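Local coordinates for protein transcarboxylase 5S subunit (Propionibacterium freudenreichii subsp. shermanii, PDB 1RQB) that transfers a carboxyl group from the biotin of the 1.3S subunit to pyruvate, forming oxaloacetate at a cobalt-containing TIM-barrel site, at residues 169-174 / 353-358; 139-144 / 178-183; 348-351 / 357-360; 200-205 / 312-317; 388-393 / 399-404. All blocks are in the same frame, centred on the assembly; numbering follows the deposited sequence.

Contact 1 (169-174 / 353-358); sequences SPVHTV and AGFPPL
With CG of F355 anti to its carbonyl carbon (chi1 -71°), the phenyl ring is carried from the 353-358 loop against the type I beta turn S169-H172, which belongs to the loop leading from TIM-barrel strand 159-163 into helix 174-186. Three consecutive residues of the turn receive it. P170 lies over one face, its CD standing 4.0 Å from the centroid of the F355 ring in a CH-pi contact, and the pyrrolidine and phenyl groups cross at about a right angle. V171 comes in obliquely from the CB side: its CG2 is 3.7 Å from F355 CB, while CG1 reaches toward CD1. S169 completes the seat with CB near F355 CD2. The turn is stiffened from within, because S169 OG accepts from V171 N in an ST turn and is also hydrogen-bonded to H172 ND1, 2.6 Å away. Across from it, G354 is the C-prime residue of a Schellman motif that ends helix 339-352, so the ring follows directly on the helix stop and joins the carboxylase domain to the barrel. The imidazole of H172 turns its edge toward the other loop, CE1 lying 3.3 Å from F355 O, which sits near the ring plane.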
# COMPACT_ATOMS: atom_id res chain seq x y z
N SER A 169 11.84 -0.10 21.56
CA SER A 169 12.24 -0.91 22.72
C SER A 169 12.26 0.00 23.95
O SER A 169 12.28 1.23 23.83
CB SER A 169 13.63 -1.52 22.55
OG SER A 169 14.62 -0.65 23.06
N PRO A 170 12.27 -0.60 25.14
CA PRO A 170 12.29 0.16 26.39
C PRO A 170 13.46 1.14 26.51
O PRO A 170 13.39 2.11 27.27
CB PRO A 170 12.35 -0.93 27.46
CG PRO A 170 11.61 -2.07 26.83
CD PRO A 170 12.14 -2.04 25.40
N VAL A 171 14.55 0.91 25.77
CA VAL A 171 15.72 1.79 25.90
C VAL A 171 15.90 2.72 24.70
O VAL A 171 16.82 3.53 24.69
CB VAL A 171 17.02 0.99 26.13
CG1 VAL A 171 16.91 0.20 27.44
CG2 VAL A 171 17.28 0.06 24.95
N HIS A 172 15.06 2.62 23.68
CA HIS A 172 15.25 3.54 22.55
C HIS A 172 14.32 4.74 22.71
O HIS A 172 13.12 4.59 22.92
CB HIS A 172 15.02 2.81 21.22
CG HIS A 172 16.12 1.86 20.88
ND1 HIS A 172 16.17 0.58 21.37
CD2 HIS A 172 17.28 2.05 20.20
CE1 HIS A 172 17.31 0.01 21.01
NE2 HIS A 172 18.00 0.89 20.30
N THR A 173 14.90 5.94 22.63
CA THR A 173 14.15 7.18 22.83
C THR A 173 14.64 8.25 21.84
O THR A 173 15.69 8.11 21.22
CB THR A 173 14.40 7.74 24.24
OG1 THR A 173 15.79 8.07 24.37
CG2 THR A 173 14.05 6.69 25.30
N VAL A 174 13.87 9.33 21.72
CA VAL A 174 14.27 10.42 20.82
C VAL A 174 15.64 10.94 21.25
O VAL A 174 16.52 11.15 20.42
CB VAL A 174 13.25 11.59 20.89
CG1 VAL A 174 13.81 12.80 20.15
CG2 VAL A 174 11.94 11.15 20.27
N ALA A 353 20.26 -9.57 25.44
CA ALA A 353 21.31 -9.17 24.49
C ALA A 353 21.48 -7.65 24.45
O ALA A 353 22.22 -7.13 23.62
CB ALA A 353 20.98 -9.71 23.11
N GLY A 354 20.78 -6.93 25.32
CA GLY A 354 20.92 -5.48 25.32
C GLY A 354 20.01 -4.71 24.38
O GLY A 354 20.33 -3.58 23.99
N PHE A 355 18.89 -5.31 24.00
CA PHE A 355 17.88 -4.69 23.13
C PHE A 355 18.43 -4.27 21.77
O PHE A 355 18.25 -3.13 21.35
CB PHE A 355 17.25 -3.47 23.81
CG PHE A 355 16.36 -3.81 24.96
CD1 PHE A 355 16.72 -3.47 26.26
CD2 PHE A 355 15.18 -4.50 24.74
CE1 PHE A 355 15.90 -3.81 27.33
CE2 PHE A 355 14.35 -4.85 25.81
CZ PHE A 355 14.72 -4.50 27.11
N PRO A 356 19.12 -5.17 21.07
CA PRO A 356 19.59 -4.68 19.77
C PRO A 356 18.40 -4.60 18.81
O PRO A 356 17.38 -5.25 19.02
CB PRO A 356 20.60 -5.74 19.35
CG PRO A 356 20.00 -7.00 19.94
CD PRO A 356 19.63 -6.52 21.34
N PRO A 357 18.51 -3.77 17.76
CA PRO A 357 17.43 -3.64 16.77
C PRO A 357 17.28 -5.04 16.16
O PRO A 357 18.27 -5.74 16.00
CB PRO A 357 18.01 -2.65 15.76
CG PRO A 357 18.94 -1.81 16.60
CD PRO A 357 19.61 -2.84 17.49
N LEU A 358 16.06 -5.46 15.83
CA LEU A 358 15.89 -6.81 15.28
C LEU A 358 15.98 -6.81 13.75
O LEU A 358 15.01 -7.05 13.04
CB LEU A 358 14.57 -7.43 15.74
CG LEU A 358 14.52 -7.74 17.25
CD1 LEU A 358 13.22 -8.43 17.57
CD2 LEU A 358 15.70 -8.63 17.65

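Contact 2 (139-144 / 178-183); sequences AMNDPR and VKLAGQ
The loop that follows TIM-barrel strand 133-136 packs here on helix 174-186, in the barrel's outer layer of helices. L180 and P143 lead: the leucine is directed from the helix toward the loop and divides its two methyls between P143 and N141. Its CD2 presses on P143 CG at 3.4 Å, tighter than usual van der Waals contact, with the two side chains crossing at about a right angle. The other branch, CD1, lies 3.8 Å from N141 CB and comes almost as near to CG of the same asparagine, whereas CD2 also reaches the backbone O of N141. An alanine in place of L180 would remove both methyl branches and is likely to open a gap between P143 and N141, leaving the loop less firmly seated on the helix. One turn further on, Q183 adds a looser contact; its chain is extended beyond CG, and OE1 comes to 3.9 Å from P143 CG. The polar end of N141 is held by the loop after the next barrel strand, OD1 accepting from C165 N. P143 sits between the two partners of a capping bond, D142 OD1 accepting from R144 N, which meets it from above the carboxylate plane. R144 returns to the same carboxylate side-on, NE to OD1 and NH2 to OD2, both oxygens using their syn lone pairs. The NH2 bond of this salt bridge is the straighter of the two: R144 NH2 lies 3.1 Å from D142 OD2, which is only 1° out of the guanidinium plane.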
# COMPACT_ATOMS: atom_id res chain seq x y z
N ALA A 139 24.28 -3.18 12.60
CA ALA A 139 23.06 -3.86 13.07
C ALA A 139 22.77 -3.57 14.54
O ALA A 139 21.62 -3.67 14.96
CB ALA A 139 23.18 -5.36 12.82
N MSE A 140 23.77 -3.21 15.33
CA MSE A 140 23.52 -2.94 16.76
C MSE A 140 23.61 -1.44 17.05
O MSE A 140 23.50 -1.03 18.21
CB MSE A 140 24.54 -3.70 17.60
CG MSE A 140 24.59 -5.18 17.29
SE MSE A 140 24.34 -6.25 18.86
CE MSE A 140 26.10 -5.99 19.65
N ASN A 141 23.79 -0.64 16.01
CA ASN A 141 23.91 0.82 16.14
C ASN A 141 25.16 1.21 16.94
O ASN A 141 25.16 2.24 17.62
CB ASN A 141 22.68 1.45 16.81
CG ASN A 141 21.54 1.67 15.84
OD1 ASN A 141 21.74 1.80 14.64
ND2 ASN A 141 20.32 1.73 16.37
N ASP A 142 26.20 0.40 16.88
CA ASP A 142 27.46 0.72 17.57
C ASP A 142 28.30 1.57 16.60
O ASP A 142 28.82 1.06 15.61
CB ASP A 142 28.21 -0.57 17.93
CG ASP A 142 29.48 -0.32 18.73
OD1 ASP A 142 29.95 0.85 18.80
OD2 ASP A 142 30.02 -1.30 19.30
N PRO A 143 28.44 2.87 16.88
CA PRO A 143 29.20 3.77 16.00
C PRO A 143 30.65 3.35 15.76
O PRO A 143 31.22 3.65 14.71
CB PRO A 143 29.12 5.12 16.72
CG PRO A 143 27.89 5.00 17.56
CD PRO A 143 27.97 3.59 18.07
N ARG A 144 31.25 2.66 16.73
CA ARG A 144 32.65 2.23 16.60
C ARG A 144 32.81 1.27 15.42
O ARG A 144 33.86 1.25 14.78
CB ARG A 144 33.11 1.56 17.89
CG ARG A 144 32.96 2.46 19.09
CD ARG A 144 33.39 1.74 20.35
NE ARG A 144 32.62 0.51 20.54
CZ ARG A 144 32.86 -0.37 21.50
NH1 ARG A 144 33.84 -0.16 22.37
NH2 ARG A 144 32.12 -1.47 21.59
N VAL A 178 19.05 11.28 18.99
CA VAL A 178 19.73 12.57 18.82
C VAL A 178 21.20 12.42 19.21
O VAL A 178 22.09 13.01 18.59
CB VAL A 178 19.06 13.66 19.70
CG1 VAL A 178 19.89 14.94 19.70
CG2 VAL A 178 17.67 13.97 19.16
N LYS A 179 21.45 11.63 20.26
CA LYS A 179 22.82 11.38 20.73
C LYS A 179 23.61 10.63 19.65
O LYS A 179 24.75 10.97 19.35
CB LYS A 179 22.80 10.55 22.02
CG LYS A 179 24.18 10.04 22.46
CD LYS A 179 24.07 9.13 23.68
CE LYS A 179 25.39 8.46 24.01
NZ LYS A 179 26.50 9.43 24.22
N LEU A 180 22.99 9.60 19.08
CA LEU A 180 23.64 8.80 18.03
C LEU A 180 23.96 9.67 16.82
O LEU A 180 25.04 9.57 16.24
CB LEU A 180 22.74 7.63 17.60
CG LEU A 180 23.20 6.22 17.97
CD1 LEU A 180 22.25 5.21 17.34
CD2 LEU A 180 24.63 5.99 17.45
N ALA A 181 23.01 10.51 16.42
CA ALA A 181 23.24 11.40 15.28
C ALA A 181 24.50 12.24 15.53
O ALA A 181 25.31 12.46 14.63
CB ALA A 181 22.04 12.31 15.06
N GLY A 182 24.64 12.72 16.77
CA GLY A 182 25.80 13.55 17.11
C GLY A 182 27.11 12.79 16.99
O GLY A 182 28.11 13.32 16.53
N GLN A 183 27.10 11.53 17.42
CA GLN A 183 28.31 10.69 17.33
C GLN A 183 28.66 10.45 15.86
O GLN A 183 29.83 10.41 15.50
CB GLN A 183 28.09 9.36 18.04
CG GLN A 183 27.87 9.52 19.54
CD GLN A 183 27.46 8.22 20.20
OE1 GLN A 183 26.40 7.67 19.91
NE2 GLN A 183 28.29 7.74 21.11

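Contact 3 (348-351 / 357-360); sequences RVRK and PLVT
R350 reaches from helix 339-352 toward L358 with CG anti to the backbone N (chi1 -177°), and the chain, extended to NE, runs straight out to the 357-360 loop. CB is directed toward that loop, and CD is the first atom to meet it: L358 CG lies 4.0 Å from R350 CD, with both leucine methyls, CD1 and CD2, only slightly farther from the same carbon. At NE the leucine is still alongside, its CG 3.9 Å from R350 NE and over one face of the guanidinium, so that its branch point rests on the NE end of that face while the two side chains cross obliquely. L358 is the centre of an inverse gamma turn, in which the weak bond from V359 N to P357 O closes the backbone in the loop that follows helix 339-352, in the conserved carboxylase domain. Its own CG is anti to the carbonyl carbon, which brings the end of the leucine nearer the arginine. The N-H of NE is spent on P356 O, just before the loop segment, and this bond ties the guanidinium to the backbone of the same loop. Farther out, NH1 donates to Q317 OE1 and to I168 O, the latter in the loop after barrel strand 159-163, and NH2 makes a weak bond to T167 OG1. The buried guanidinium is thus gripped by oxygens from several loops, which would help fix its rotation. The tip atom NH2 also passes P357, its CA lying 3.9 Å from R350 NH2 in an oblique approach.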
# COMPACT_ATOMS: atom_id res chain seq x y z
N ARG A 348 12.44 -11.72 25.88
CA ARG A 348 13.37 -11.99 26.98
C ARG A 348 14.80 -12.12 26.46
O ARG A 348 15.72 -11.55 27.05
CB ARG A 348 12.93 -13.25 27.76
CG ARG A 348 11.64 -13.01 28.57
CD ARG A 348 11.23 -14.22 29.43
NE ARG A 348 10.77 -15.36 28.65
CZ ARG A 348 9.50 -15.74 28.56
NH1 ARG A 348 8.56 -15.07 29.22
NH2 ARG A 348 9.17 -16.79 27.82
N VAL A 349 14.98 -12.83 25.36
CA VAL A 349 16.32 -13.00 24.76
C VAL A 349 16.83 -11.64 24.28
O VAL A 349 17.98 -11.27 24.52
CB VAL A 349 16.26 -13.94 23.54
CG1 VAL A 349 17.64 -14.03 22.88
CG2 VAL A 349 15.79 -15.32 23.96
N ARG A 350 15.97 -10.89 23.60
CA ARG A 350 16.37 -9.57 23.08
C ARG A 350 16.88 -8.70 24.23
O ARG A 350 17.92 -8.05 24.11
CB ARG A 350 15.19 -8.87 22.40
CG ARG A 350 15.61 -7.54 21.80
CD ARG A 350 14.48 -6.79 21.12
NE ARG A 350 15.00 -5.57 20.51
CZ ARG A 350 14.27 -4.52 20.18
NH1 ARG A 350 12.97 -4.51 20.40
NH2 ARG A 350 14.86 -3.45 19.64
N LYS A 351 16.13 -8.68 25.32
CA LYS A 351 16.50 -7.89 26.50
C LYS A 351 17.86 -8.33 27.03
O LYS A 351 18.71 -7.50 27.35
CB LYS A 351 15.45 -8.06 27.61
CG LYS A 351 15.80 -7.39 28.92
CD LYS A 351 14.70 -7.62 29.96
CE LYS A 351 15.08 -7.05 31.32
NZ LYS A 351 15.45 -5.61 31.24
N PRO A 357 18.51 -3.77 17.76
CA PRO A 357 17.43 -3.64 16.77
C PRO A 357 17.28 -5.04 16.16
O PRO A 357 18.27 -5.74 16.00
CB PRO A 357 18.01 -2.65 15.76
CG PRO A 357 18.94 -1.81 16.60
CD PRO A 357 19.61 -2.84 17.49
N LEU A 358 16.06 -5.46 15.83
CA LEU A 358 15.89 -6.81 15.28
C LEU A 358 15.98 -6.81 13.75
O LEU A 358 15.01 -7.05 13.04
CB LEU A 358 14.57 -7.43 15.74
CG LEU A 358 14.52 -7.74 17.25
CD1 LEU A 358 13.22 -8.43 17.57
CD2 LEU A 358 15.70 -8.63 17.65
N VAL A 359 17.18 -6.54 13.27
CA VAL A 359 17.45 -6.54 11.82
C VAL A 359 18.49 -7.63 11.56
O VAL A 359 19.17 -8.08 12.48
CB VAL A 359 18.01 -5.19 11.35
CG1 VAL A 359 17.01 -4.10 11.65
CG2 VAL A 359 19.33 -4.90 12.05
N THR A 360 18.62 -8.05 10.31
CA THR A 360 19.62 -9.07 9.99
C THR A 360 21.00 -8.51 10.35
O THR A 360 21.30 -7.36 10.06
CB THR A 360 19.60 -9.41 8.49
OG1 THR A 360 18.30 -9.88 8.13
CG2 THR A 360 20.63 -10.49 8.18

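Contact 4 (200-205 / 312-317); sequences LLKPQP and SIFKSQ
I313 opens the contact from the short helix 313-316, meeting L200 of the loop that leads into TIM-barrel helix 203-217. With CG1 anti to the backbone N (chi1 -172°), the isoleucine extends CD1 to within 3.6 Å of L200 CD2, while its CG2 branch approaches the same methyl at 3.7 Å; the two side chains cross at about a right angle. F314 comes next and brings a flat ring that meets L200 at its edge and K202 over one face. L200 O lies in the plane of the ring at its edge, 3.6 Å from F314 CE2, and L200 CD2 is 3.9 Å from that same carbon. Over one face runs K202, whose chain is extended beyond CG: its CE sits 3.6 Å from the ring centroid of F314 in a CH-pi contact. The ammonium follows, NZ standing 4.5 Å from that centroid and 12° off the ring normal, a cation-pi interaction. The charge of K202 NZ is met chiefly by salt bridges to E273 and E270 of the second subunit, so the lysine lies over the phenyl ring on its way to the dimer interface. K315 and S316 complete the helical turn, their backbone N atoms both bonded to S312 O. Helix 313-316 thus packs on the loop between strand 191-193 and helix 203-217, the helix whose P203 touches helix 234-243.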
# COMPACT_ATOMS: atom_id res chain seq x y z
N LEU A 200 8.75 0.24 11.39
CA LEU A 200 8.24 0.48 12.74
C LEU A 200 8.05 1.97 13.02
O LEU A 200 7.43 2.34 14.02
CB LEU A 200 9.23 -0.06 13.76
CG LEU A 200 9.26 -1.56 13.98
CD1 LEU A 200 10.50 -1.93 14.79
CD2 LEU A 200 7.99 -1.98 14.69
N LEU A 201 8.58 2.83 12.16
CA LEU A 201 8.52 4.28 12.40
C LEU A 201 7.13 4.84 12.12
O LEU A 201 6.68 4.90 10.97
CB LEU A 201 9.56 5.00 11.53
CG LEU A 201 9.68 6.51 11.78
CD1 LEU A 201 10.27 6.77 13.18
CD2 LEU A 201 10.59 7.12 10.72
N LYS A 202 6.44 5.24 13.18
CA LYS A 202 5.10 5.83 13.05
C LYS A 202 5.25 7.33 12.78
O LYS A 202 6.32 7.90 12.97
CB LYS A 202 4.26 5.56 14.31
CG LYS A 202 3.88 4.08 14.48
CD LYS A 202 2.99 3.89 15.69
CE LYS A 202 2.49 2.45 15.81
NZ LYS A 202 1.38 2.36 16.81
N PRO A 203 4.16 7.98 12.34
CA PRO A 203 4.16 9.41 12.03
C PRO A 203 4.66 10.38 13.10
O PRO A 203 5.50 11.24 12.81
CB PRO A 203 2.71 9.68 11.66
CG PRO A 203 2.29 8.39 11.04
CD PRO A 203 2.87 7.37 12.00
N GLN A 204 4.17 10.27 14.34
CA GLN A 204 4.59 11.25 15.35
C GLN A 204 6.08 11.08 15.68
O GLN A 204 6.80 12.06 15.82
CB GLN A 204 3.74 11.15 16.62
CG GLN A 204 3.96 12.35 17.53
CD GLN A 204 3.52 13.64 16.86
OE1 GLN A 204 2.37 13.76 16.44
NE2 GLN A 204 4.44 14.61 16.75
N PRO A 205 6.54 9.83 15.86
CA PRO A 205 7.96 9.62 16.16
C PRO A 205 8.84 10.14 15.01
O PRO A 205 9.90 10.71 15.23
CB PRO A 205 8.05 8.10 16.32
CG PRO A 205 6.72 7.74 16.90
CD PRO A 205 5.75 8.62 16.13
N SER A 312 1.38 -6.75 13.10
CA SER A 312 1.50 -7.50 14.36
C SER A 312 2.79 -7.14 15.11
O SER A 312 2.84 -7.24 16.33
CB SER A 312 1.45 -9.00 14.08
OG SER A 312 2.51 -9.40 13.23
N ILE A 313 3.80 -6.69 14.38
CA ILE A 313 5.09 -6.35 15.00
C ILE A 313 4.93 -5.25 16.06
O ILE A 313 5.71 -5.20 17.02
CB ILE A 313 6.10 -5.89 13.94
CG1 ILE A 313 7.49 -5.74 14.58
CG2 ILE A 313 5.65 -4.56 13.33
CD1 ILE A 313 8.60 -5.33 13.60
N PHE A 314 3.93 -4.38 15.93
CA PHE A 314 3.76 -3.29 16.90
C PHE A 314 3.43 -3.85 18.29
O PHE A 314 3.62 -3.17 19.30
CB PHE A 314 2.66 -2.33 16.45
CG PHE A 314 3.09 -1.46 15.29
CD1 PHE A 314 2.33 -1.39 14.13
CD2 PHE A 314 4.26 -0.71 15.37
CE1 PHE A 314 2.72 -0.58 13.06
CE2 PHE A 314 4.67 0.10 14.31
CZ PHE A 314 3.90 0.17 13.16
N LYS A 315 2.97 -5.09 18.33
CA LYS A 315 2.63 -5.73 19.61
C LYS A 315 3.70 -6.75 20.01
O LYS A 315 4.14 -6.78 21.16
CB LYS A 315 1.28 -6.45 19.51
CG LYS A 315 0.93 -7.26 20.76
CD LYS A 315 -0.34 -8.06 20.57
CE LYS A 315 -0.64 -8.90 21.81
NZ LYS A 315 -1.77 -9.84 21.58
N SER A 316 4.14 -7.56 19.05
CA SER A 316 5.07 -8.67 19.31
C SER A 316 6.56 -8.31 19.16
O SER A 316 7.40 -9.10 19.58
CB SER A 316 4.79 -9.80 18.34
OG SER A 316 5.26 -9.44 17.05
N GLN A 317 6.89 -7.18 18.53
CA GLN A 317 8.30 -6.82 18.32
C GLN A 317 8.96 -7.79 17.34
O GLN A 317 10.16 -7.70 17.09
CB GLN A 317 9.12 -6.90 19.62
CG GLN A 317 8.76 -5.95 20.73
CD GLN A 317 9.66 -6.17 21.95
OE1 GLN A 317 10.89 -6.17 21.84
NE2 GLN A 317 9.04 -6.35 23.12

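Contact 5 (388-393 / 399-404); sequences DIMLGY and ADRDPK
This is a buried contact between a helix end and an arginine, within the conserved carboxylase domain: R401, just before helix 403-413, lays its side chain over the C-terminal end of helix 384-390. Bent at chi3 (-71°), the arginine turns its guanidinium against the last carbonyls. I389 O sits over one face, 3.2 Å above the plane, and M390 O takes a weak, strongly bent bond from R401 NE at 3.2 Å. A water in the guanidinium plane, 2.9 Å from R401 NH2, makes a further weak link to M390 O. R401 NH1 donates to S397 OG and G395 O in the connecting loop. Selenomethionine M390 runs antiparallel to the arginine chain, its CE 3.8 Å from R401 CB. A leucine in place of R401 would lack the guanidinium, and would probably leave S397 OG and G395 O without the NH1 bond and M390 O with less to hold it. Beside NH2 the helix stops at G392, whose CA lies 3.3 Å from R401 NH2; a CB there would crowd NH2 and, at this positive phi, the preceding carbonyl O. That phi, with G392 N bonded to I389 O and Y393 N to D388 O, makes the end a Schellman motif.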
# COMPACT_ATOMS: atom_id res chain seq x y z
N ASP A 388 28.67 -14.99 20.93
CA ASP A 388 29.53 -13.88 20.50
C ASP A 388 28.87 -12.54 20.80
O ASP A 388 29.54 -11.60 21.23
CB ASP A 388 29.83 -13.99 19.00
CG ASP A 388 31.08 -14.81 18.71
OD1 ASP A 388 31.32 -15.15 17.53
OD2 ASP A 388 31.84 -15.11 19.66
N ILE A 389 27.56 -12.43 20.58
CA ILE A 389 26.86 -11.18 20.88
C ILE A 389 26.96 -10.89 22.38
O ILE A 389 27.32 -9.79 22.79
CB ILE A 389 25.35 -11.25 20.51
CG1 ILE A 389 25.18 -11.36 19.00
CG2 ILE A 389 24.64 -10.00 21.03
CD1 ILE A 389 23.73 -11.36 18.54
N MSE A 390 26.65 -11.90 23.19
CA MSE A 390 26.68 -11.74 24.65
C MSE A 390 28.08 -11.38 25.15
O MSE A 390 28.22 -10.67 26.14
CB MSE A 390 26.21 -13.02 25.35
CG MSE A 390 24.76 -13.40 25.08
SE MSE A 390 23.52 -12.02 25.66
CE MSE A 390 24.31 -11.59 27.38
N LEU A 391 29.11 -11.86 24.47
CA LEU A 391 30.49 -11.60 24.93
C LEU A 391 31.08 -10.34 24.30
O LEU A 391 32.24 -10.00 24.56
CB LEU A 391 31.37 -12.82 24.63
CG LEU A 391 30.89 -14.07 25.36
CD1 LEU A 391 31.58 -15.31 24.82
CD2 LEU A 391 31.12 -13.91 26.85
N GLY A 392 30.30 -9.63 23.49
CA GLY A 392 30.79 -8.40 22.89
C GLY A 392 31.60 -8.49 21.60
O GLY A 392 32.19 -7.51 21.17
N TYR A 393 31.60 -9.65 20.96
CA TYR A 393 32.40 -9.78 19.73
C TYR A 393 31.70 -9.15 18.53
O TYR A 393 32.25 -9.11 17.44
CB TYR A 393 32.77 -11.25 19.49
CG TYR A 393 33.83 -11.70 20.47
CD1 TYR A 393 33.50 -12.04 21.77
CD2 TYR A 393 35.18 -11.69 20.11
CE1 TYR A 393 34.48 -12.36 22.72
CE2 TYR A 393 36.18 -12.01 21.05
CZ TYR A 393 35.81 -12.34 22.35
OH TYR A 393 36.77 -12.64 23.30
N ALA A 399 21.76 -1.24 25.20
CA ALA A 399 21.65 -1.25 26.67
C ALA A 399 22.63 -2.30 27.21
O ALA A 399 23.21 -3.07 26.45
CB ALA A 399 20.23 -1.59 27.09
N ASP A 400 22.79 -2.33 28.53
CA ASP A 400 23.71 -3.30 29.15
C ASP A 400 23.14 -4.71 29.04
O ASP A 400 21.96 -4.95 29.28
CB ASP A 400 23.96 -2.94 30.62
CG ASP A 400 24.73 -1.65 30.77
OD1 ASP A 400 25.80 -1.51 30.13
OD2 ASP A 400 24.28 -0.76 31.53
N ARG A 401 24.01 -5.65 28.66
CA ARG A 401 23.62 -7.06 28.53
C ARG A 401 23.51 -7.70 29.92
O ARG A 401 24.13 -7.25 30.87
CB ARG A 401 24.62 -7.81 27.64
CG ARG A 401 24.57 -7.36 26.16
CD ARG A 401 25.52 -8.13 25.27
NE ARG A 401 26.92 -7.81 25.50
CZ ARG A 401 27.62 -6.97 24.73
NH1 ARG A 401 27.05 -6.38 23.69
NH2 ARG A 401 28.89 -6.72 25.01
N ASP A 402 22.70 -8.75 30.02
CA ASP A 402 22.47 -9.43 31.30
C ASP A 402 23.75 -10.15 31.75
O ASP A 402 24.20 -11.10 31.11
CB ASP A 402 21.32 -10.42 31.16
CG ASP A 402 20.93 -11.07 32.47
OD1 ASP A 402 21.25 -10.49 33.54
OD2 ASP A 402 20.30 -12.14 32.45
N PRO A 403 24.33 -9.70 32.87
CA PRO A 403 25.56 -10.30 33.42
C PRO A 403 25.43 -11.81 33.66
O PRO A 403 26.39 -12.56 33.46
CB PRO A 403 25.77 -9.53 34.72
CG PRO A 403 25.21 -8.18 34.40
CD PRO A 403 23.93 -8.53 33.67
N LYS A 404 24.25 -12.24 34.09
CA LYS A 404 24.01 -13.66 34.36
C LYS A 404 24.19 -14.46 33.07
O LYS A 404 24.84 -15.50 33.05
CB LYS A 404 22.59 -13.87 34.88
CG LYS A 404 22.24 -13.04 36.11
CD LYS A 404 23.15 -13.32 37.28
CE LYS A 404 22.77 -12.46 38.48
NZ LYS A 404 23.68 -12.68 39.64
O HOH W 1 30.40 -8.10 27.05

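From the N terminus, contact 2 opens first at 139-144 and closes at 178-183 within the barrel. Contact 1 starts inside that loop, at 169-174, and ends far away at 353-358, so the two cross. Contact 4, from 200-205 to 312-317, is nested inside the long loop of contact 1; both join the barrel to the carboxylase domain. Contact 3 is a short closure, 348-351 to 357-360, sharing P357 and L358 with contact 1, while Q317 OE1 links it to contact 4. Contact 5, 388-393 to 399-404, follows as a short closure between helices 384-390 and 403-413, and G354 O to A399 N joins it to contact 1. P357 CD packs on A139 O, bringing in contact 2.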